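Long-range contacts in L-Ala-D/L-Glu epimerase, a muconate lactonizing enzyme (Klebsiella pneumoniae subsp. pneumoniae MGH 78578, PDB 3FCP), which belongs to the enolase superfamily, joining an N-terminal capping domain to a barrel of parallel strands and helices that holds a magnesium ion: residues A[113-118]-A[356-361]; A[200-205]-A[224-229]; A[274-279]-A[301-306]. All coordinates share one frame; numbering follows the deposited sequence.

Overall arrangement
The three contacts run from the seam between the domains to the metal-bearing rim of the barrel. Contact 1 joins helix 103-121 of the N-terminal domain to the loop leading to the last helix, and along the chain the loop it closes encloses both others. Contacts 2 and 3 follow each other in series, each joining segments at the ends of neighbouring barrel strands. Contact 2 supplies Asn-201 to the magnesium site, while the Lys-274 side chain of contact 3 comes to about 5 Å from the ion. Centres lie about 17 Å apart for contacts 1 and 3, about 19 Å for contacts 2 and 3, and about 36 Å for contacts 1 and 2.

Contact 1: residues A[113-118]-A[356-361]; sequences LLDAQG and PGLGVE
Asp-115 reaches from helix 103-121 into the bend formed by Gly-357 and Leu-358, a seam where the N-terminal domain of this enolase-superfamily protein meets a loop near the end of the chain. Its CG stands anti to the backbone N (chi1 -177°), which carries the carboxylate off the helix and across to the loop. There OD1 accepts an almost straight hydrogen bond from Leu-358 N, at 2.9 Å and 174°. The N-H comes in on the anti side of the carboxylate and 34° out of its plane.

Glycines let the two backbones close up beside this bond. The CA atoms of Gly-118 and Gly-357 are 4.0 Å apart, and Gly-357, with its positive phi, also brings its CA to 3.5 Å from Asp-115 OD1. OD1 has a second donor: a single water gives one proton to it at 2.8 Å and its other proton to Pro-356 O, while accepting from Gly-359 N. Three points of the bend are thus tied to a single carboxylate oxygen, directly or through one water.

The other oxygen, OD2, accepts from Ile-49 N, so that the same side chain also links the helix to the sheet of its own domain. Lys-119 lies in weak, long ion-pair range of both OD2 and Glu-361 OE1, and would probably ease the proximity of these two acids. Leu-358 crosses Asp-115 at about a right angle, packing against Val-311 and Ala-312 of helix 307-317, and its CD1 touches Asp-115 CG at 3.6 Å.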
loop_
_atom_site.group_PDB
_atom_site.type_symbol
_atom_site.label_atom_id
_atom_site.label_comp_id
_atom_site.label_asym_id
_atom_site.label_seq_id
_atom_site.Cartn_x
_atom_site.Cartn_y
_atom_site.Cartn_z
ATOM N N LEU A 113 -21.644 32.006 -23.344
ATOM C CA LEU A 113 -22.450 31.057 -24.102
ATOM C C LEU A 113 -23.698 30.700 -23.306
ATOM O O LEU A 113 -24.800 30.633 -23.864
ATOM C CB LEU A 113 -21.649 29.780 -24.403
ATOM C CG LEU A 113 -20.566 29.918 -25.477
ATOM C CD1 LEU A 113 -19.672 28.683 -25.485
ATOM C CD2 LEU A 113 -21.238 30.116 -26.834
ATOM N N LEU A 114 -23.524 30.464 -22.009
ATOM C CA LEU A 114 -24.652 30.128 -21.145
ATOM C C LEU A 114 -25.591 31.324 -20.971
ATOM O O LEU A 114 -26.808 31.161 -20.924
ATOM C CB LEU A 114 -24.157 29.645 -19.775
ATOM C CG LEU A 114 -23.574 28.225 -19.735
ATOM C CD1 LEU A 114 -22.885 27.985 -18.403
ATOM C CD2 LEU A 114 -24.687 27.203 -19.960
ATOM N N ASP A 115 -25.025 32.522 -20.866
ATOM C CA ASP A 115 -25.836 33.732 -20.720
ATOM C C ASP A 115 -26.751 33.862 -21.939
ATOM O O ASP A 115 -27.957 34.054 -21.803
ATOM C CB ASP A 115 -24.924 34.969 -20.598
ATOM C CG ASP A 115 -25.701 36.268 -20.362
ATOM O OD1 ASP A 115 -26.784 36.228 -19.740
ATOM O OD2 ASP A 115 -25.209 37.340 -20.783
ATOM N N ALA A 116 -26.173 33.716 -23.129
ATOM C CA ALA A 116 -26.925 33.837 -24.372
ATOM C C ALA A 116 -27.984 32.754 -24.568
ATOM O O ALA A 116 -29.099 33.048 -24.999
ATOM C CB ALA A 116 -25.964 33.854 -25.571
ATOM N N GLN A 117 -27.659 31.504 -24.259
ATOM C CA GLN A 117 -28.652 30.447 -24.437
ATOM C C GLN A 117 -29.748 30.578 -23.377
ATOM O O GLN A 117 -30.886 30.155 -23.589
ATOM C CB GLN A 117 -27.994 29.065 -24.378
ATOM C CG GLN A 117 -28.919 27.911 -24.801
ATOM C CD GLN A 117 -29.490 28.065 -26.218
ATOM O OE1 GLN A 117 -29.076 28.935 -26.988
ATOM N NE2 GLN A 117 -30.438 27.203 -26.566
ATOM N N GLY A 118 -29.404 31.169 -22.235
ATOM C CA GLY A 118 -30.395 31.369 -21.192
ATOM C C GLY A 118 -31.404 32.396 -21.683
ATOM O O GLY A 118 -32.617 32.203 -21.573
ATOM N N PRO A 356 -33.944 35.773 -17.371
ATOM C CA PRO A 356 -33.195 35.039 -18.405
ATOM C C PRO A 356 -31.687 35.284 -18.434
ATOM O O PRO A 356 -31.231 36.417 -18.323
ATOM C CB PRO A 356 -33.877 35.476 -19.701
ATOM C CG PRO A 356 -35.306 35.742 -19.253
ATOM C CD PRO A 356 -35.071 36.512 -17.970
ATOM N N GLY A 357 -30.920 34.210 -18.600
ATOM C CA GLY A 357 -29.472 34.324 -18.640
ATOM C C GLY A 357 -28.848 34.520 -17.273
ATOM O O GLY A 357 -29.340 33.996 -16.270
ATOM N N LEU A 358 -27.755 35.274 -17.229
ATOM C CA LEU A 358 -27.068 35.544 -15.971
ATOM C C LEU A 358 -27.904 36.448 -15.075
ATOM O O LEU A 358 -27.813 36.380 -13.847
ATOM C CB LEU A 358 -25.722 36.217 -16.239
ATOM C CG LEU A 358 -24.647 35.377 -16.927
ATOM C CD1 LEU A 358 -23.547 36.286 -17.447
ATOM C CD2 LEU A 358 -24.087 34.360 -15.936
ATOM N N GLY A 359 -28.700 37.315 -15.692
ATOM C CA GLY A 359 -29.515 38.232 -14.917
ATOM C C GLY A 359 -28.858 39.593 -14.730
ATOM O O GLY A 359 -29.344 40.414 -13.962
ATOM N N VAL A 360 -27.739 39.827 -15.409
ATOM C CA VAL A 360 -27.056 41.114 -15.323
ATOM C C VAL A 360 -26.802 41.614 -16.733
ATOM O O VAL A 360 -26.620 40.822 -17.664
ATOM C CB VAL A 360 -25.714 41.026 -14.550
ATOM C CG1 VAL A 360 -25.983 40.658 -13.092
ATOM C CG2 VAL A 360 -24.790 40.012 -15.201
ATOM N N GLU A 361 -26.787 42.932 -16.889
ATOM C CA GLU A 361 -26.596 43.547 -18.198
ATOM C C GLU A 361 -25.364 44.445 -18.213
ATOM O O GLU A 361 -25.028 45.081 -17.212
ATOM C CB GLU A 361 -27.837 44.375 -18.549
ATOM C CG GLU A 361 -28.175 44.439 -20.025
ATOM C CD GLU A 361 -28.725 43.124 -20.556
ATOM O OE1 GLU A 361 -27.963 42.139 -20.622
ATOM O OE2 GLU A 361 -29.925 43.073 -20.900
HETATM O O HOH W 1 -28.494 37.971 -18.451
HETATM O O HOH W 2 -26.237 39.919 -20.502
#

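Contact 2: residues A[200-205]-A[224-229]; sequences VNQAWD and IEQPVS. With MG (magnesium ion), chain I.
Val-200 and Gln-202 each donate a backbone N-H to the end of the next barrel strand and the loop after it: Val-200 N to Glu-225 O at 3.1 Å and Gln-202 N to Gln-226 O at 2.8 Å. Trp-204 N reaches Pro-227 O through a more bent bond (3.2 Å, 143°), and one water donates to Trp-204 O and accepts from Ser-229 N. The first two donors belong to a type I' turn from Val-200 to Ala-203, closed by Ala-203 N bonding to Val-200 O.

The turn presents Asn-201, whose CG stands anti to the backbone N (chi1 -166°), and OD1 binds the magnesium ion at 2.2 Å; Asp-250, Glu-251 and three waters complete the site. Gln-226, bent at chi2, bonds Val-228 O through NE2, while OE1 accepts from the backbone N of Asp-250 and Ala-252, which probably steadies the segment carrying the other two protein ligands. Glu-225 OE1 forms a salt bridge with Lys-168, and OE2 accepts from a metal-bound water.

Beside these polar groups Val-200 CG2 rests on Pro-227, and CG1 sits over the centre of the Trp-204 ring. Pro-227 is wedged between helices 206-218 and 233-242, beyond strands 195-199 and 223-225.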
loop_
_atom_site.group_PDB
_atom_site.type_symbol
_atom_site.label_atom_id
_atom_site.label_comp_id
_atom_site.label_asym_id
_atom_site.label_seq_id
_atom_site.Cartn_x
_atom_site.Cartn_y
_atom_site.Cartn_z
ATOM N N VAL A 200 -4.070 30.024 4.028
ATOM C CA VAL A 200 -2.629 30.243 4.013
ATOM C C VAL A 200 -2.135 30.388 2.572
ATOM O O VAL A 200 -0.984 30.742 2.328
ATOM C CB VAL A 200 -1.882 29.057 4.674
ATOM C CG1 VAL A 200 -0.486 29.493 5.102
ATOM C CG2 VAL A 200 -2.671 28.538 5.862
ATOM N N ASN A 201 -3.022 30.101 1.626
ATOM C CA ASN A 201 -2.717 30.190 0.201
ATOM C C ASN A 201 -1.321 29.705 -0.194
ATOM O O ASN A 201 -0.537 30.456 -0.780
ATOM C CB ASN A 201 -2.934 31.628 -0.290
ATOM C CG ASN A 201 -2.973 31.732 -1.813
ATOM O OD1 ASN A 201 -3.665 30.958 -2.489
ATOM N ND2 ASN A 201 -2.243 32.702 -2.359
ATOM N N GLN A 202 -1.017 28.448 0.135
ATOM C CA GLN A 202 0.257 27.814 -0.223
ATOM C C GLN A 202 1.527 28.240 0.509
ATOM O O GLN A 202 2.580 27.659 0.281
ATOM C CB GLN A 202 0.530 27.995 -1.721
ATOM C CG GLN A 202 -0.412 27.271 -2.656
ATOM C CD GLN A 202 0.023 27.397 -4.110
ATOM O OE1 GLN A 202 -0.196 28.425 -4.761
ATOM N NE2 GLN A 202 0.659 26.355 -4.618
ATOM N N ALA A 203 1.430 29.220 1.396
ATOM C CA ALA A 203 2.603 29.754 2.082
ATOM C C ALA A 203 3.477 28.852 2.945
ATOM O O ALA A 203 4.683 29.068 3.030
ATOM C CB ALA A 203 2.190 30.987 2.898
ATOM N N TRP A 204 2.903 27.836 3.575
ATOM C CA TRP A 204 3.695 26.996 4.465
ATOM C C TRP A 204 4.392 25.769 3.920
ATOM O O TRP A 204 3.864 25.045 3.080
ATOM C CB TRP A 204 2.855 26.543 5.661
ATOM C CG TRP A 204 2.377 27.649 6.551
ATOM C CD1 TRP A 204 2.923 28.895 6.687
ATOM C CD2 TRP A 204 1.291 27.583 7.478
ATOM N NE1 TRP A 204 2.242 29.610 7.646
ATOM C CE2 TRP A 204 1.234 28.829 8.147
ATOM C CE3 TRP A 204 0.358 26.591 7.812
ATOM C CZ2 TRP A 204 0.283 29.107 9.132
ATOM C CZ3 TRP A 204 -0.586 26.866 8.791
ATOM C CH2 TRP A 204 -0.616 28.116 9.439
ATOM N N ASP A 205 5.592 25.542 4.439
ATOM C CA ASP A 205 6.372 24.367 4.099
ATOM C C ASP A 205 5.699 23.278 4.937
ATOM O O ASP A 205 4.903 23.586 5.829
ATOM C CB ASP A 205 7.820 24.539 4.555
ATOM C CG ASP A 205 7.919 24.864 6.038
ATOM O OD1 ASP A 205 7.760 26.048 6.396
ATOM O OD2 ASP A 205 8.135 23.937 6.845
ATOM N N ILE A 224 -9.194 25.075 7.295
ATOM C CA ILE A 224 -7.874 25.592 6.937
ATOM C C ILE A 224 -7.723 25.405 5.431
ATOM O O ILE A 224 -7.721 24.271 4.946
ATOM C CB ILE A 224 -6.747 24.799 7.641
ATOM C CG1 ILE A 224 -6.953 24.822 9.161
ATOM C CG2 ILE A 224 -5.390 25.402 7.275
ATOM C CD1 ILE A 224 -5.984 23.904 9.932
ATOM N N GLU A 225 -7.597 26.508 4.697
ATOM C CA GLU A 225 -7.474 26.458 3.244
ATOM C C GLU A 225 -6.037 26.423 2.720
ATOM O O GLU A 225 -5.190 27.219 3.135
ATOM C CB GLU A 225 -8.208 27.653 2.625
ATOM C CG GLU A 225 -8.369 27.585 1.107
ATOM C CD GLU A 225 -9.075 28.806 0.528
ATOM O OE1 GLU A 225 -9.735 29.545 1.298
ATOM O OE2 GLU A 225 -8.980 29.018 -0.700
ATOM N N GLN A 226 -5.787 25.486 1.805
ATOM C CA GLN A 226 -4.493 25.298 1.141
ATOM C C GLN A 226 -3.294 25.714 1.987
ATOM O O GLN A 226 -2.551 26.632 1.627
ATOM C CB GLN A 226 -4.493 26.076 -0.179
ATOM C CG GLN A 226 -3.412 25.680 -1.169
ATOM C CD GLN A 226 -3.580 24.259 -1.683
ATOM O OE1 GLN A 226 -4.642 23.886 -2.188
ATOM N NE2 GLN A 226 -2.530 23.462 -1.559
ATOM N N PRO A 227 -3.075 25.026 3.119
ATOM C CA PRO A 227 -1.953 25.346 4.008
ATOM C C PRO A 227 -0.580 25.199 3.367
ATOM O O PRO A 227 0.319 25.998 3.631
ATOM C CB PRO A 227 -2.163 24.389 5.184
ATOM C CG PRO A 227 -2.872 23.217 4.552
ATOM C CD PRO A 227 -3.863 23.899 3.649
ATOM N N VAL A 228 -0.426 24.188 2.516
ATOM C CA VAL A 228 0.850 23.945 1.852
ATOM C C VAL A 228 0.793 24.200 0.345
ATOM O O VAL A 228 -0.265 24.495 -0.212
ATOM C CB VAL A 228 1.333 22.494 2.100
ATOM C CG1 VAL A 228 1.614 22.287 3.577
ATOM C CG2 VAL A 228 0.283 21.499 1.616
ATOM N N SER A 229 1.946 24.081 -0.303
ATOM C CA SER A 229 2.063 24.303 -1.741
ATOM C C SER A 229 1.351 23.240 -2.570
ATOM O O SER A 229 1.236 22.083 -2.158
ATOM C CB SER A 229 3.540 24.327 -2.147
ATOM O OG SER A 229 3.669 24.324 -3.561
HETATM MG MG MG I . -5.650 30.276 -3.101
HETATM O O HOH W 3 4.439 23.708 1.081
HETATM O O HOH W 4 -6.190 29.177 -0.913
HETATM O O HOH W 5 -6.344 32.086 -1.632
HETATM O O HOH W 6 -6.409 32.166 -4.691
#

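Contact 3: residues A[274-279]-A[301-306]; sequences KIAKAG and GTMLEG
Lys-274 and Gly-301 face each other just past the ends of parallel barrel strands 270-273 and 297-300, with CA atoms 4.9 Å apart. From there the backbones diverge: Lys-274 is the N-cap of the short helix 275-278, while 301-306 runs on as an irregular loop to Gly-306, the N-cap of helix 307-317. Two waters bridge them. One accepts from Ile-275 N and donates to Gly-301 O; another accepts from Ala-276 N and donates to Glu-305 OE2 at 2.7 Å, so both amides at the start of the short helix are satisfied.

The Lys-274 chain is fully extended beyond CG and runs along the loop, its CG lying 3.6 Å from Gly-301 C. At its end NZ makes a weak hydrogen bond to Thr-302 O (3.0 Å), but a firmer one to Asp-250 OD2, which also binds the magnesium ion. Met-303 crosses this chain at about a right angle. The bend at chi2 (-56°) turns SD toward the lysine chain, 3.8 Å from Lys-274 NZ and 3.9 Å from Lys-274 CD, while its CG packs on Ala-276 CB at 3.8 Å.

The loop is braced from within. Glu-305 OE1 accepts from Thr-302 OG1 at 2.6 Å and from Met-303 N at 171°, the latter from above the carboxylate plane. Thr-302 OG1 in turn accepts from Leu-304 N, an ST turn.

Phe-104 of helix 103-121 packs on both Ala-276 and Met-303, while Ile-275 lies between that helix, at Ser-107, and helix 307-317, at Ala-312 and Ser-313.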
loop_
_atom_site.group_PDB
_atom_site.type_symbol
_atom_site.label_atom_id
_atom_site.label_comp_id
_atom_site.label_asym_id
_atom_site.label_seq_id
_atom_site.Cartn_x
_atom_site.Cartn_y
_atom_site.Cartn_z
ATOM N N LYS A 274 -14.138 26.768 -8.255
ATOM C CA LYS A 274 -14.013 28.090 -8.873
ATOM C C LYS A 274 -14.215 27.914 -10.371
ATOM O O LYS A 274 -13.563 27.078 -10.990
ATOM C CB LYS A 274 -12.633 28.704 -8.597
ATOM C CG LYS A 274 -12.381 29.026 -7.116
ATOM C CD LYS A 274 -11.069 29.765 -6.911
ATOM C CE LYS A 274 -10.840 30.076 -5.423
ATOM N NZ LYS A 274 -9.587 30.834 -5.218
ATOM N N ILE A 275 -15.111 28.699 -10.964
ATOM C CA ILE A 275 -15.352 28.537 -12.392
ATOM C C ILE A 275 -14.101 28.813 -13.221
ATOM O O ILE A 275 -13.874 28.147 -14.238
ATOM C CB ILE A 275 -16.546 29.414 -12.892
ATOM C CG1 ILE A 275 -16.226 30.904 -12.787
ATOM C CG2 ILE A 275 -17.800 29.087 -12.086
ATOM C CD1 ILE A 275 -17.344 31.794 -13.372
ATOM N N ALA A 276 -13.274 29.760 -12.769
ATOM C CA ALA A 276 -12.042 30.115 -13.482
ATOM C C ALA A 276 -11.044 28.961 -13.567
ATOM O O ALA A 276 -10.353 28.802 -14.577
ATOM C CB ALA A 276 -11.371 31.328 -12.818
ATOM N N LYS A 277 -10.958 28.168 -12.501
ATOM C CA LYS A 277 -10.036 27.035 -12.461
ATOM C C LYS A 277 -10.500 25.859 -13.317
ATOM O O LYS A 277 -9.676 25.135 -13.877
ATOM C CB LYS A 277 -9.843 26.535 -11.017
ATOM C CG LYS A 277 -9.114 27.500 -10.072
ATOM C CD LYS A 277 -8.755 26.849 -8.729
ATOM C CE LYS A 277 -9.983 26.349 -7.965
ATOM N NZ LYS A 277 -9.626 25.587 -6.721
ATOM N N ALA A 278 -11.812 25.679 -13.421
ATOM C CA ALA A 278 -12.372 24.555 -14.170
ATOM C C ALA A 278 -12.725 24.831 -15.627
ATOM O O ALA A 278 -12.802 23.902 -16.433
ATOM C CB ALA A 278 -13.598 24.030 -13.450
ATOM N N GLY A 279 -12.947 26.096 -15.968
ATOM C CA GLY A 279 -13.317 26.425 -17.333
ATOM C C GLY A 279 -14.761 26.890 -17.495
ATOM O O GLY A 279 -15.312 26.842 -18.601
ATOM N N GLY A 301 -15.930 29.027 -4.392
ATOM C CA GLY A 301 -14.793 29.931 -4.420
ATOM C C GLY A 301 -14.812 31.062 -5.430
ATOM O O GLY A 301 -15.613 31.061 -6.366
ATOM N N THR A 302 -13.902 32.019 -5.245
ATOM C CA THR A 302 -13.803 33.186 -6.124
ATOM C C THR A 302 -12.372 33.562 -6.448
ATOM O O THR A 302 -11.436 33.163 -5.752
ATOM C CB THR A 302 -14.444 34.452 -5.472
ATOM O OG1 THR A 302 -14.624 35.473 -6.462
ATOM C CG2 THR A 302 -13.550 34.995 -4.350
ATOM N N MET A 303 -12.223 34.336 -7.520
ATOM C CA MET A 303 -10.935 34.870 -7.938
ATOM C C MET A 303 -11.112 36.392 -7.825
ATOM O O MET A 303 -10.378 37.181 -8.429
ATOM C CB MET A 303 -10.610 34.462 -9.379
ATOM C CG MET A 303 -10.187 32.995 -9.559
ATOM S SD MET A 303 -8.777 32.430 -8.560
ATOM C CE MET A 303 -7.523 33.508 -9.075
ATOM N N LEU A 304 -12.097 36.773 -7.014
ATOM C CA LEU A 304 -12.465 38.168 -6.772
ATOM C C LEU A 304 -13.030 38.813 -8.040
ATOM O O LEU A 304 -12.652 39.921 -8.418
ATOM C CB LEU A 304 -11.270 38.971 -6.235
ATOM C CG LEU A 304 -10.762 38.541 -4.850
ATOM C CD1 LEU A 304 -9.651 39.479 -4.376
ATOM C CD2 LEU A 304 -11.907 38.557 -3.861
ATOM N N GLU A 305 -13.937 38.093 -8.695
ATOM C CA GLU A 305 -14.591 38.572 -9.905
ATOM C C GLU A 305 -15.525 39.734 -9.584
ATOM O O GLU A 305 -15.952 39.900 -8.439
ATOM C CB GLU A 305 -15.455 37.463 -10.529
ATOM C CG GLU A 305 -14.728 36.299 -11.190
ATOM C CD GLU A 305 -14.239 35.241 -10.215
ATOM O OE1 GLU A 305 -14.602 35.283 -9.018
ATOM O OE2 GLU A 305 -13.492 34.350 -10.664
ATOM N N GLY A 306 -15.838 40.528 -10.608
ATOM C CA GLY A 306 -16.784 41.613 -10.447
ATOM C C GLY A 306 -18.163 40.965 -10.482
ATOM O O GLY A 306 -18.279 39.757 -10.265
HETATM O O HOH W 7 -15.903 30.899 -9.022
HETATM O O HOH W 8 -13.601 31.673 -10.481
#